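PDB 5GO5: sortase from Streptomyces avermitilis, which probably acts as a cysteine transpeptidase, a calcium-independent class E housekeeping sortase of the kind that attaches proteins to the cell surface. Local coordinates for residues 117-122 and 130-135; 162-167 and 181-186; 63-68 and 78-83; 53-58 and 121-126. All blocks are in the same frame, centred on the assembly; numbering follows the deposited sequence.

Contact 1: 117-122 and 130-135; sequences GDEVVL and TYVIDT
Val120 and Tyr131 hold each other by both backbone groups, Tyr131 N giving to Val120 O at 2.8 Å and Val120 N to Tyr131 O at 2.9 Å. Ile133 N meets Asp118 O at 2.9 Å, nearly head-on (C=O...N 162°), and Gly117 N reaches Ile133 O at 2.8 Å. Gly117 has a positive phi at which a side chain would press on the preceding carbonyl, so glycine fits this turn. The carboxylate of Asp118 serves elsewhere, in a salt bridge to Arg58 and a bond to Arg115 N. This ladder builds the antiparallel beta hairpin of strands 119-123 and 127-140, part of the sortase beta barrel. The Tyr131 ring, on the buried face with Val120, has Val120 O at its edge, in its plane, while the phenol OH bonds to Gly90 N. Ile133 has CG1 beside its backbone N (chi1 -67°), which lays CG1 3.4 Å from Asp118 O and CD1 4.1 Å from Val120 CG2. With an alanine here, Val120 CG2 and Asp118 CB would probably lose their apolar neighbour, opening a gap beside Val120 on this face. On the other face Glu119 and Thr130 run side by side, Glu119 CG 4.1 Å from Thr130 CG2.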
loop_
_atom_site.group_PDB
_atom_site.type_symbol
_atom_site.label_atom_id
_atom_site.label_comp_id
_atom_site.label_asym_id
_atom_site.label_seq_id
_atom_site.Cartn_x
_atom_site.Cartn_y
_atom_site.Cartn_z
ATOM N N GLY A 117 8.252 -0.400 -11.052
ATOM C CA GLY A 117 7.509 -1.213 -11.985
ATOM C C GLY A 117 6.823 -2.396 -11.343
ATOM O O GLY A 117 5.969 -2.977 -11.979
ATOM N N ASP A 118 7.187 -2.726 -10.105
ATOM C CA ASP A 118 6.497 -3.782 -9.354
ATOM C C ASP A 118 5.046 -3.372 -9.076
ATOM O O ASP A 118 4.773 -2.219 -8.779
ATOM C CB ASP A 118 7.207 -4.101 -8.081
ATOM C CG ASP A 118 8.443 -4.968 -8.279
ATOM O OD1 ASP A 118 8.672 -5.515 -9.387
ATOM O OD2 ASP A 118 9.168 -5.116 -7.307
ATOM N N GLU A 119 4.147 -4.346 -9.178
ATOM C CA GLU A 119 2.732 -4.151 -9.010
ATOM C C GLU A 119 2.318 -4.396 -7.563
ATOM O O GLU A 119 2.838 -5.301 -6.871
ATOM C CB GLU A 119 1.955 -5.083 -9.924
ATOM C CG GLU A 119 2.226 -4.836 -11.406
ATOM C CD GLU A 119 2.340 -6.151 -12.195
ATOM O OE1 GLU A 119 2.817 -7.196 -11.664
ATOM O OE2 GLU A 119 1.907 -6.164 -13.350
ATOM N N VAL A 120 1.356 -3.597 -7.131
ATOM C CA VAL A 120 0.664 -3.735 -5.851
ATOM C C VAL A 120 -0.810 -3.804 -6.174
ATOM O O VAL A 120 -1.351 -2.884 -6.757
ATOM C CB VAL A 120 0.976 -2.535 -4.911
ATOM C CG1 VAL A 120 0.211 -2.653 -3.620
ATOM C CG2 VAL A 120 2.487 -2.392 -4.671
ATOM N N VAL A 121 -1.443 -4.935 -5.859
ATOM C CA VAL A 121 -2.763 -5.257 -6.328
ATOM C C VAL A 121 -3.700 -5.390 -5.149
ATOM O O VAL A 121 -3.342 -6.077 -4.182
ATOM C CB VAL A 121 -2.774 -6.581 -7.112
ATOM C CG1 VAL A 121 -4.161 -6.908 -7.626
ATOM C CG2 VAL A 121 -1.818 -6.465 -8.307
ATOM N N LEU A 122 -4.852 -4.721 -5.209
ATOM C CA LEU A 122 -5.868 -4.869 -4.193
ATOM C C LEU A 122 -7.205 -5.225 -4.755
ATOM O O LEU A 122 -7.565 -4.818 -5.873
ATOM C CB LEU A 122 -6.050 -3.605 -3.365
ATOM C CG LEU A 122 -4.825 -3.213 -2.541
ATOM C CD1 LEU A 122 -3.939 -2.203 -3.245
ATOM C CD2 LEU A 122 -5.188 -2.721 -1.142
ATOM N N THR A 130 -4.875 -2.370 -9.822
ATOM C CA THR A 130 -3.462 -2.602 -9.987
ATOM C C THR A 130 -2.726 -1.290 -9.948
ATOM O O THR A 130 -2.907 -0.473 -10.855
ATOM C CB THR A 130 -3.136 -3.300 -11.325
ATOM O OG1 THR A 130 -3.803 -4.567 -11.352
ATOM C CG2 THR A 130 -1.677 -3.540 -11.473
ATOM N N TYR A 131 -1.893 -1.116 -8.916
ATOM C CA TYR A 131 -0.991 0.001 -8.818
ATOM C C TYR A 131 0.409 -0.404 -9.255
ATOM O O TYR A 131 0.800 -1.569 -9.102
ATOM C CB TYR A 131 -0.950 0.530 -7.391
ATOM C CG TYR A 131 -2.188 1.220 -6.898
ATOM C CD1 TYR A 131 -3.263 0.508 -6.362
ATOM C CD2 TYR A 131 -2.312 2.630 -6.945
ATOM C CE1 TYR A 131 -4.400 1.158 -5.861
ATOM C CE2 TYR A 131 -3.439 3.272 -6.440
ATOM C CZ TYR A 131 -4.483 2.544 -5.908
ATOM O OH TYR A 131 -5.564 3.258 -5.407
ATOM N N VAL A 132 1.177 0.547 -9.756
ATOM C CA VAL A 132 2.562 0.285 -10.180
ATOM C C VAL A 132 3.522 1.217 -9.468
ATOM O O VAL A 132 3.326 2.415 -9.481
ATOM C CB VAL A 132 2.693 0.446 -11.688
ATOM C CG1 VAL A 132 4.173 0.307 -12.109
ATOM C CG2 VAL A 132 1.859 -0.621 -12.363
ATOM N N ILE A 133 4.544 0.654 -8.857
ATOM C CA ILE A 133 5.536 1.418 -8.099
ATOM C C ILE A 133 6.371 2.326 -8.986
ATOM O O ILE A 133 6.938 1.875 -10.002
ATOM C CB ILE A 133 6.437 0.498 -7.260
ATOM C CG1 ILE A 133 5.606 -0.167 -6.162
ATOM C CG2 ILE A 133 7.597 1.282 -6.663
ATOM C CD1 ILE A 133 6.337 -1.177 -5.311
ATOM N N ASP A 134 6.424 3.607 -8.632
ATOM C CA ASP A 134 7.261 4.567 -9.391
ATOM C C ASP A 134 8.517 4.986 -8.665
ATOM O O ASP A 134 9.539 5.314 -9.310
ATOM C CB ASP A 134 6.471 5.798 -9.698
ATOM C CG ASP A 134 5.322 5.536 -10.614
ATOM O OD1 ASP A 134 5.538 5.055 -11.740
ATOM O OD2 ASP A 134 4.169 5.756 -10.200
ATOM N N THR A 135 8.452 5.065 -7.346
ATOM C CA THR A 135 9.535 5.625 -6.530
ATOM C C THR A 135 9.743 4.803 -5.278
ATOM O O THR A 135 8.790 4.351 -4.663
ATOM C CB THR A 135 9.206 7.081 -6.188
ATOM O OG1 THR A 135 8.937 7.757 -7.401
ATOM C CG2 THR A 135 10.362 7.768 -5.458
#

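Contact 2: 162-167 and 181-186; sequences RYLTLT and VWAHLD. With SO4 (sulfate ion), chain D.
Leu164 and Ala183 exchange two backbone hydrogen bonds, both 2.8 Å: Leu164 N to Ala183 O and Ala183 N to Leu164 O. Leu166 and Val181 repeat the pattern, and Leu185 N bonds to Arg162 O. Between these pairs alpha carbons approach carbonyls, Tyr163 CA lying 3.2 Å from Ala183 O. They form the antiparallel hairpin of strands 162-167 and 178-190, in the sortase beta barrel; the predicted active-site Cys169 follows strand 162-167 in the chain, and Leu166 lies about 12 Å, between side chains, from the predicted active-site His100.

Thr165 OG1 comes within 3.2 Å of Trp182 CD1, the side chains pointing the same way side by side, but each has its own polar partner, Asn94 for Thr165 OG1 and Val147 O for the indole NE1. Arg162 NH1 bonds to Gly90 O, and NH2 gives a bent bond to O4 of the sulfate (2.8 Å, 132° at the hydrogen), an ion probably from the crystallisation liquor, at the guanidinium edge and also bound by Lys92.

Arg162 crosses Leu185, Arg162 CD lying 3.8 Å from Leu185 CD2, and Tyr163 offers its ring edge to His184 CB, 3.9 Å from Tyr163 CD1. His184 CG stands between its backbone N and carbonyl carbon (chi1 75°), which carries the imidazole, bonded to Asp134, away from the tyrosine. On the reverse face, compact Ala183 leaves room for Leu164 CD2, and Val181 CG2 lies 3.8 Å from Leu166 CB.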
loop_
_atom_site.group_PDB
_atom_site.type_symbol
_atom_site.label_atom_id
_atom_site.label_comp_id
_atom_site.label_asym_id
_atom_site.label_seq_id
_atom_site.Cartn_x
_atom_site.Cartn_y
_atom_site.Cartn_z
ATOM N N ARG A 162 -3.982 9.185 -8.812
ATOM C CA ARG A 162 -4.537 8.140 -7.970
ATOM C C ARG A 162 -3.346 7.331 -7.473
ATOM O O ARG A 162 -2.870 6.382 -8.144
ATOM C CB ARG A 162 -5.550 7.273 -8.726
ATOM C CG ARG A 162 -6.730 8.074 -9.278
ATOM C CD ARG A 162 -7.530 7.232 -10.270
ATOM N NE ARG A 162 -8.614 8.061 -10.850
ATOM C CZ ARG A 162 -9.790 8.260 -10.282
ATOM N NH1 ARG A 162 -10.143 7.666 -9.150
ATOM N NH2 ARG A 162 -10.692 9.013 -10.903
ATOM N N TYR A 163 -2.831 7.755 -6.316
ATOM C CA TYR A 163 -1.602 7.183 -5.814
ATOM C C TYR A 163 -1.840 6.211 -4.667
ATOM O O TYR A 163 -2.903 6.195 -4.022
ATOM C CB TYR A 163 -0.604 8.267 -5.385
ATOM C CG TYR A 163 -0.357 9.296 -6.452
ATOM C CD1 TYR A 163 -0.017 8.914 -7.768
ATOM C CD2 TYR A 163 -0.412 10.641 -6.180
ATOM C CE1 TYR A 163 0.197 9.849 -8.760
ATOM C CE2 TYR A 163 -0.169 11.578 -7.181
ATOM C CZ TYR A 163 0.140 11.187 -8.459
ATOM O OH TYR A 163 0.349 12.103 -9.494
ATOM N N LEU A 164 -0.811 5.417 -4.416
ATOM C CA LEU A 164 -0.734 4.509 -3.281
ATOM C C LEU A 164 0.650 4.664 -2.665
ATOM O O LEU A 164 1.662 4.811 -3.383
ATOM C CB LEU A 164 -1.000 3.054 -3.726
ATOM C CG LEU A 164 -0.688 1.929 -2.757
ATOM C CD1 LEU A 164 -1.619 0.734 -3.035
ATOM C CD2 LEU A 164 0.743 1.503 -2.811
ATOM N N THR A 165 0.703 4.608 -1.334
ATOM C CA THR A 165 1.936 4.642 -0.595
ATOM C C THR A 165 1.946 3.458 0.349
ATOM O O THR A 165 0.947 3.181 0.990
ATOM C CB THR A 165 2.070 5.923 0.205
ATOM O OG1 THR A 165 1.896 7.021 -0.680
ATOM C CG2 THR A 165 3.443 6.051 0.877
ATOM N N LEU A 166 3.092 2.772 0.414
ATOM C CA LEU A 166 3.360 1.799 1.477
ATOM C C LEU A 166 4.492 2.319 2.315
ATOM O O LEU A 166 5.491 2.797 1.776
ATOM C CB LEU A 166 3.781 0.432 0.912
ATOM C CG LEU A 166 2.895 -0.204 -0.149
ATOM C CD1 LEU A 166 3.466 -1.562 -0.575
ATOM C CD2 LEU A 166 1.445 -0.337 0.310
ATOM N N THR A 167 4.336 2.182 3.611
ATOM C CA THR A 167 5.390 2.486 4.597
ATOM C C THR A 167 5.578 1.364 5.578
ATOM O O THR A 167 4.632 0.697 5.951
ATOM C CB THR A 167 5.104 3.779 5.371
ATOM O OG1 THR A 167 6.256 4.110 6.190
ATOM C CG2 THR A 167 3.910 3.702 6.253
ATOM N N VAL A 181 7.467 3.248 -0.397
ATOM C CA VAL A 181 7.315 3.268 -1.864
ATOM C C VAL A 181 6.041 4.028 -2.251
ATOM O O VAL A 181 5.058 4.038 -1.500
ATOM C CB VAL A 181 7.269 1.870 -2.529
ATOM C CG1 VAL A 181 8.598 1.164 -2.381
ATOM C CG2 VAL A 181 6.149 1.032 -1.973
ATOM N N TRP A 182 6.084 4.644 -3.426
ATOM C CA TRP A 182 4.959 5.303 -4.011
ATOM C C TRP A 182 4.618 4.693 -5.348
ATOM O O TRP A 182 5.504 4.420 -6.152
ATOM C CB TRP A 182 5.209 6.808 -4.211
ATOM C CG TRP A 182 5.414 7.587 -2.963
ATOM C CD1 TRP A 182 4.462 8.118 -2.169
ATOM C CD2 TRP A 182 6.680 7.916 -2.359
ATOM N NE1 TRP A 182 5.051 8.794 -1.094
ATOM C CE2 TRP A 182 6.407 8.710 -1.221
ATOM C CE3 TRP A 182 8.025 7.658 -2.701
ATOM C CZ2 TRP A 182 7.420 9.203 -0.397
ATOM C CZ3 TRP A 182 9.043 8.145 -1.856
ATOM C CH2 TRP A 182 8.725 8.920 -0.742
ATOM N N ALA A 183 3.325 4.580 -5.613
ATOM C CA ALA A 183 2.799 3.952 -6.800
ATOM C C ALA A 183 1.624 4.745 -7.373
ATOM O O ALA A 183 0.943 5.480 -6.646
ATOM C CB ALA A 183 2.359 2.542 -6.451
ATOM N N HIS A 184 1.297 4.505 -8.636
ATOM C CA HIS A 184 0.110 5.076 -9.242
ATOM C C HIS A 184 -0.817 3.970 -9.797
ATOM O O HIS A 184 -0.374 2.857 -10.104
ATOM C CB HIS A 184 0.448 6.046 -10.376
ATOM C CG HIS A 184 0.895 5.353 -11.620
ATOM N ND1 HIS A 184 2.197 4.949 -11.825
ATOM C CD2 HIS A 184 0.192 4.909 -12.684
ATOM C CE1 HIS A 184 2.278 4.300 -12.977
ATOM N NE2 HIS A 184 1.080 4.274 -13.520
ATOM N N LEU A 185 -2.096 4.290 -9.883
ATOM C CA LEU A 185 -3.094 3.331 -10.345
ATOM C C LEU A 185 -2.933 3.133 -11.849
ATOM O O LEU A 185 -3.049 4.090 -12.626
ATOM C CB LEU A 185 -4.496 3.792 -10.006
ATOM C CG LEU A 185 -5.611 2.792 -10.353
ATOM C CD1 LEU A 185 -5.448 1.483 -9.577
ATOM C CD2 LEU A 185 -6.977 3.443 -10.181
ATOM N N ASP A 186 -2.637 1.903 -12.259
ATOM C CA ASP A 186 -2.472 1.575 -13.680
ATOM C C ASP A 186 -3.726 1.062 -14.315
ATOM O O ASP A 186 -4.033 1.418 -15.459
ATOM C CB ASP A 186 -1.357 0.551 -13.838
ATOM C CG ASP A 186 -1.117 0.148 -15.316
ATOM O OD1 ASP A 186 -0.633 0.967 -16.071
ATOM O OD2 ASP A 186 -1.512 -0.954 -15.689
HETATM S S SO4 D . -11.044 11.057 -14.135
HETATM O O1 SO4 D . -9.550 11.086 -14.063
HETATM O O2 SO4 D . -11.413 10.839 -15.561
HETATM O O3 SO4 D . -11.562 12.330 -13.581
HETATM O O4 SO4 D . -11.645 9.947 -13.378
#

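Contact 3: 63-68 and 78-83; sequences WNKPVL and KGLGHY
Leu80 and Trp63 approach from opposite directions, Leu80 CD1 stopping 4.0 Å from Trp63 CH2, oblique to the indole. The same methyl lies 3.9 Å from Lys65 CB; Lys65 CG, set beside the backbone N (chi1 -54°), lies over one face of Trp63, toward its rim, and the chain then bends at chi2. A branched leucine fills the angle between an aromatic and an aliphatic stem, while the indole NE1 bonds to Pro107 O. On the other face Leu68 and Lys78 cross at about a right angle, Leu68 CD2 lying 4.0 Å from Lys78 CB. Gly79, just after Lys78, suits its place, since a CB there would clash with Pro66 O and crowd Leu68 CD1. Backbone bonds set the parallel register: Leu80 N to Pro66 O (3.1 Å), Leu68 N to Leu80 O (2.9 Å) and His82 N to Leu68 O (2.8 Å). Strands 65-69 and 80-82, joined through helix 73-76, form a beta-alpha-beta crossover, with the Leu80 side chain about 7 Å from that of the predicted active-site His100.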
loop_
_atom_site.group_PDB
_atom_site.type_symbol
_atom_site.label_atom_id
_atom_site.label_comp_id
_atom_site.label_asym_id
_atom_site.label_seq_id
_atom_site.Cartn_x
_atom_site.Cartn_y
_atom_site.Cartn_z
ATOM N N TRP A 63 1.780 -14.351 -1.067
ATOM C CA TRP A 63 1.683 -13.218 -0.115
ATOM C C TRP A 63 0.312 -12.564 -0.308
ATOM O O TRP A 63 -0.066 -12.174 -1.415
ATOM C CB TRP A 63 2.801 -12.243 -0.357
ATOM C CG TRP A 63 2.992 -11.183 0.691
ATOM C CD1 TRP A 63 3.943 -11.151 1.650
ATOM C CD2 TRP A 63 2.320 -9.893 0.729
ATOM N NE1 TRP A 63 3.884 -9.934 2.333
ATOM C CE2 TRP A 63 2.890 -9.161 1.788
ATOM C CE3 TRP A 63 1.278 -9.321 -0.009
ATOM C CZ2 TRP A 63 2.485 -7.843 2.107
ATOM C CZ3 TRP A 63 0.857 -8.022 0.313
ATOM C CH2 TRP A 63 1.484 -7.297 1.347
ATOM N N ASN A 64 -0.447 -12.481 0.791
ATOM C CA ASN A 64 -1.802 -11.940 0.743
ATOM C C ASN A 64 -2.117 -11.398 2.148
ATOM O O ASN A 64 -2.006 -12.126 3.124
ATOM C CB ASN A 64 -2.835 -12.980 0.268
ATOM C CG ASN A 64 -3.066 -14.120 1.271
ATOM O OD1 ASN A 64 -4.080 -14.143 1.946
ATOM N ND2 ASN A 64 -2.108 -15.004 1.403
ATOM N N LYS A 65 -2.487 -10.130 2.243
ATOM C CA LYS A 65 -2.709 -9.509 3.545
ATOM C C LYS A 65 -3.973 -8.719 3.553
ATOM O O LYS A 65 -4.295 -7.991 2.570
ATOM C CB LYS A 65 -1.568 -8.565 3.922
ATOM C CG LYS A 65 -0.172 -9.182 3.884
ATOM C CD LYS A 65 0.037 -10.269 4.908
ATOM C CE LYS A 65 1.306 -10.998 4.583
ATOM N NZ LYS A 65 1.555 -12.029 5.641
ATOM N N PRO A 66 -4.726 -8.811 4.655
ATOM C CA PRO A 66 -5.869 -7.975 4.792
ATOM C C PRO A 66 -5.439 -6.530 5.096
ATOM O O PRO A 66 -4.423 -6.321 5.761
ATOM C CB PRO A 66 -6.592 -8.568 6.020
ATOM C CG PRO A 66 -5.471 -9.062 6.853
ATOM C CD PRO A 66 -4.453 -9.581 5.900
ATOM N N VAL A 67 -6.200 -5.581 4.555
ATOM C CA VAL A 67 -5.996 -4.159 4.841
ATOM C C VAL A 67 -7.179 -3.708 5.670
ATOM O O VAL A 67 -8.333 -3.817 5.275
ATOM C CB VAL A 67 -5.856 -3.309 3.589
ATOM C CG1 VAL A 67 -5.463 -1.880 3.980
ATOM C CG2 VAL A 67 -4.832 -3.939 2.638
ATOM N N LEU A 68 -6.857 -3.160 6.842
ATOM C CA LEU A 68 -7.826 -2.714 7.801
ATOM C C LEU A 68 -7.802 -1.197 7.857
ATOM O O LEU A 68 -6.777 -0.580 7.601
ATOM C CB LEU A 68 -7.484 -3.269 9.198
ATOM C CG LEU A 68 -7.798 -4.747 9.433
ATOM C CD1 LEU A 68 -6.845 -5.613 8.652
ATOM C CD2 LEU A 68 -7.677 -5.076 10.912
ATOM N N LYS A 78 -2.894 -7.035 13.369
ATOM C CA LYS A 78 -3.790 -7.924 12.656
ATOM C C LYS A 78 -3.588 -7.917 11.131
ATOM O O LYS A 78 -4.130 -8.765 10.435
ATOM C CB LYS A 78 -5.237 -7.514 12.894
ATOM C CG LYS A 78 -5.650 -7.490 14.351
ATOM C CD LYS A 78 -7.082 -7.014 14.412
ATOM C CE LYS A 78 -7.539 -6.767 15.822
ATOM N NZ LYS A 78 -8.957 -6.390 15.740
ATOM N N GLY A 79 -2.893 -6.917 10.617
ATOM C CA GLY A 79 -2.730 -6.791 9.168
ATOM C C GLY A 79 -2.115 -5.441 8.814
ATOM O O GLY A 79 -1.502 -4.792 9.617
ATOM N N LEU A 80 -2.302 -5.051 7.582
ATOM C CA LEU A 80 -1.870 -3.745 7.140
ATOM C C LEU A 80 -2.934 -2.729 7.537
ATOM O O LEU A 80 -4.106 -3.041 7.602
ATOM C CB LEU A 80 -1.754 -3.772 5.641
ATOM C CG LEU A 80 -0.809 -4.848 5.158
ATOM C CD1 LEU A 80 -0.718 -4.813 3.662
ATOM C CD2 LEU A 80 0.592 -4.714 5.720
ATOM N N GLY A 81 -2.519 -1.488 7.762
ATOM C CA GLY A 81 -3.448 -0.445 8.179
ATOM C C GLY A 81 -3.475 0.736 7.215
ATOM O O GLY A 81 -2.406 1.259 6.853
ATOM N N HIS A 82 -4.672 1.140 6.821
ATOM C CA HIS A 82 -4.888 2.306 5.995
ATOM C C HIS A 82 -4.939 3.567 6.850
ATOM O O HIS A 82 -5.734 3.639 7.771
ATOM C CB HIS A 82 -6.179 2.175 5.216
ATOM C CG HIS A 82 -6.548 3.380 4.436
ATOM N ND1 HIS A 82 -7.717 4.075 4.682
ATOM C CD2 HIS A 82 -5.959 3.982 3.378
ATOM C CE1 HIS A 82 -7.806 5.086 3.830
ATOM N NE2 HIS A 82 -6.774 5.031 3.011
ATOM N N TYR A 83 -4.092 4.549 6.519
ATOM C CA TYR A 83 -4.197 5.863 7.152
ATOM C C TYR A 83 -5.584 6.462 6.899
ATOM O O TYR A 83 -5.986 6.700 5.762
ATOM C CB TYR A 83 -3.082 6.801 6.699
ATOM C CG TYR A 83 -1.730 6.440 7.219
ATOM C CD1 TYR A 83 -0.878 5.562 6.518
ATOM C CD2 TYR A 83 -1.259 7.012 8.393
ATOM C CE1 TYR A 83 0.384 5.251 6.995
ATOM C CE2 TYR A 83 -0.038 6.685 8.899
ATOM C CZ TYR A 83 0.801 5.829 8.187
ATOM O OH TYR A 83 2.033 5.570 8.678
#

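Contact 4: 53-58 and 121-126; sequences VMYIPR and VLTDGT
Tyr55 turns the edge of its ring to the partner strand: Thr123 CG2 lies 4.1 Å from Tyr55 CE1 and Val121 O 3.9 Å from Tyr55 CD1, both near the ring plane. Asn64 and Leu199 also touch this side chain. Thr123 has its hydroxyl anti to the backbone N (chi1 173°), which sets CG2 between the backbone N and the carbonyl carbon, facing Val53 CB and the tyrosine across the pair, and leaves OG1 to accept from Gly125 N at 2.9 Å, an ST turn. Asp124 OD1 takes Thr126 N in an Asx turn directly after it, and Gly125 has the positive phi that glycine tolerates. Replacing Thr123 with an alanine would probably leave Gly125 N without its acceptor, freeing the turn to shift, and remove the methyl that borders the Tyr55 edge. Two pairs of backbone bonds fix the strands: Val53 N to Thr123 O and Thr123 N to Val53 O, both 3.0 Å, with Tyr55 N to Val121 O at 2.8 Å and Val121 N to Tyr55 O at 2.9 Å. On the buried face the flexible, unbranched Met54 lies alongside Leu122, CE 4.0 Å from Leu122 CD2, and also meets Val120 and Leu166. Strands 50-55 and 119-123, antiparallel here, stand first and last in the sheet, so their pairing closes it; strand 65-69 flanks the one and strand 127-140 the other.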
loop_
_atom_site.group_PDB
_atom_site.type_symbol
_atom_site.label_atom_id
_atom_site.label_comp_id
_atom_site.label_asym_id
_atom_site.label_seq_id
_atom_site.Cartn_x
_atom_site.Cartn_y
_atom_site.Cartn_z
ATOM N N VAL A 53 -8.069 -6.683 0.349
ATOM C CA VAL A 53 -6.934 -7.586 0.438
ATOM C C VAL A 53 -5.862 -7.097 -0.539
ATOM O O VAL A 53 -6.209 -6.717 -1.682
ATOM C CB VAL A 53 -7.303 -9.052 0.069
ATOM C CG1 VAL A 53 -6.116 -9.960 0.171
ATOM C CG2 VAL A 53 -8.446 -9.550 0.928
ATOM N N MET A 54 -4.607 -7.165 -0.096
ATOM C CA MET A 54 -3.458 -6.773 -0.886
ATOM C C MET A 54 -2.638 -7.983 -1.285
ATOM O O MET A 54 -2.383 -8.865 -0.477
ATOM C CB MET A 54 -2.589 -5.769 -0.127
ATOM C CG MET A 54 -1.489 -5.109 -0.965
ATOM S SD MET A 54 -0.415 -3.982 -0.026
ATOM C CE MET A 54 -1.556 -2.685 0.417
ATOM N N TYR A 55 -2.146 -7.932 -2.518
ATOM C CA TYR A 55 -1.199 -8.878 -3.071
ATOM C C TYR A 55 -0.043 -8.104 -3.702
ATOM O O TYR A 55 -0.268 -7.097 -4.363
ATOM C CB TYR A 55 -1.887 -9.693 -4.185
ATOM C CG TYR A 55 -3.128 -10.449 -3.746
ATOM C CD1 TYR A 55 -4.388 -9.834 -3.670
ATOM C CD2 TYR A 55 -3.041 -11.825 -3.344
ATOM C CE1 TYR A 55 -5.513 -10.530 -3.229
ATOM C CE2 TYR A 55 -4.152 -12.494 -2.926
ATOM C CZ TYR A 55 -5.385 -11.866 -2.838
ATOM O OH TYR A 55 -6.487 -12.540 -2.407
ATOM N N ILE A 56 1.185 -8.580 -3.526
ATOM C CA ILE A 56 2.364 -7.968 -4.133
ATOM C C ILE A 56 3.220 -9.113 -4.665
ATOM O O ILE A 56 3.889 -9.754 -3.884
ATOM C CB ILE A 56 3.147 -7.132 -3.141
ATOM C CG1 ILE A 56 2.249 -6.026 -2.541
ATOM C CG2 ILE A 56 4.346 -6.498 -3.804
ATOM C CD1 ILE A 56 2.917 -5.227 -1.444
ATOM N N PRO A 57 3.158 -9.346 -5.965
ATOM C CA PRO A 57 3.896 -10.499 -6.540
ATOM C C PRO A 57 5.386 -10.551 -6.133
ATOM O O PRO A 57 5.919 -11.633 -5.850
ATOM C CB PRO A 57 3.675 -10.284 -8.016
ATOM C CG PRO A 57 2.286 -9.751 -8.125
ATOM C CD PRO A 57 2.176 -8.814 -6.925
ATOM N N ARG A 58 6.055 -9.408 -6.017
ATOM C CA ARG A 58 7.455 -9.359 -5.605
ATOM C C ARG A 58 7.721 -9.993 -4.267
ATOM O O ARG A 58 8.792 -10.559 -4.039
ATOM C CB ARG A 58 8.004 -7.929 -5.587
ATOM C CG ARG A 58 9.446 -7.737 -5.139
ATOM C CD ARG A 58 10.451 -8.359 -6.115
ATOM N NE ARG A 58 10.426 -7.662 -7.377
ATOM C CZ ARG A 58 11.077 -8.047 -8.472
ATOM N NH1 ARG A 58 11.817 -9.168 -8.457
ATOM N NH2 ARG A 58 10.949 -7.336 -9.594
ATOM N N VAL A 121 -1.443 -4.935 -5.859
ATOM C CA VAL A 121 -2.763 -5.257 -6.328
ATOM C C VAL A 121 -3.700 -5.390 -5.149
ATOM O O VAL A 121 -3.342 -6.077 -4.182
ATOM C CB VAL A 121 -2.774 -6.581 -7.112
ATOM C CG1 VAL A 121 -4.161 -6.908 -7.626
ATOM C CG2 VAL A 121 -1.818 -6.465 -8.307
ATOM N N LEU A 122 -4.852 -4.721 -5.209
ATOM C CA LEU A 122 -5.868 -4.869 -4.193
ATOM C C LEU A 122 -7.205 -5.225 -4.755
ATOM O O LEU A 122 -7.565 -4.818 -5.873
ATOM C CB LEU A 122 -6.050 -3.605 -3.365
ATOM C CG LEU A 122 -4.825 -3.213 -2.541
ATOM C CD1 LEU A 122 -3.939 -2.203 -3.245
ATOM C CD2 LEU A 122 -5.188 -2.721 -1.142
ATOM N N THR A 123 -7.965 -5.966 -3.958
ATOM C CA THR A 123 -9.362 -6.189 -4.233
ATOM C C THR A 123 -10.205 -5.684 -3.066
ATOM O O THR A 123 -9.829 -5.876 -1.894
ATOM C CB THR A 123 -9.718 -7.665 -4.561
ATOM O OG1 THR A 123 -11.140 -7.785 -4.655
ATOM C CG2 THR A 123 -9.169 -8.640 -3.531
ATOM N N ASP A 124 -11.307 -5.042 -3.398
ATOM C CA ASP A 124 -12.349 -4.674 -2.398
ATOM C C ASP A 124 -13.541 -5.625 -2.441
ATOM O O ASP A 124 -14.573 -5.339 -1.825
ATOM C CB ASP A 124 -12.814 -3.233 -2.552
ATOM C CG ASP A 124 -13.463 -2.947 -3.888
ATOM O OD1 ASP A 124 -13.630 -3.877 -4.674
ATOM O OD2 ASP A 124 -13.709 -1.751 -4.197
ATOM N N GLY A 125 -13.428 -6.699 -3.202
ATOM C CA GLY A 125 -14.528 -7.625 -3.375
ATOM C C GLY A 125 -15.344 -7.399 -4.628
ATOM O O GLY A 125 -16.093 -8.306 -5.067
ATOM N N THR A 126 -15.227 -6.207 -5.184
ATOM C CA THR A 126 -15.933 -5.818 -6.435
ATOM C C THR A 126 -14.956 -5.593 -7.580
ATOM O O THR A 126 -15.214 -6.013 -8.734
ATOM C CB THR A 126 -16.751 -4.575 -6.193
ATOM O OG1 THR A 126 -17.790 -4.912 -5.275
ATOM C CG2 THR A 126 -17.393 -4.029 -7.461
#

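How the contacts relate
All four contacts lie in one mixed sheet, the beta barrel of the sortase fold, and each joins neighbouring strands. Contact 4 spans the longest separation in sequence and brackets contact 3; contact 1 starts where contact 4 ends, on the shared strand 119-123, and contact 2 follows. The centres of contacts 1 and 2 are about 7 Å apart, linked through strands 127-140 and 178-190, which pair in the sheet. Contacts 1 and 3, about 16 Å apart between centres, lie on opposite sides of the chain's centre, yet Leu122 of the one touches Val67 of the other. Leu122, Met54 and Ile56 of contact 4 meet Leu164 and Leu166 of contact 2, so the contacts share an apolar interior as well as the closed sheet.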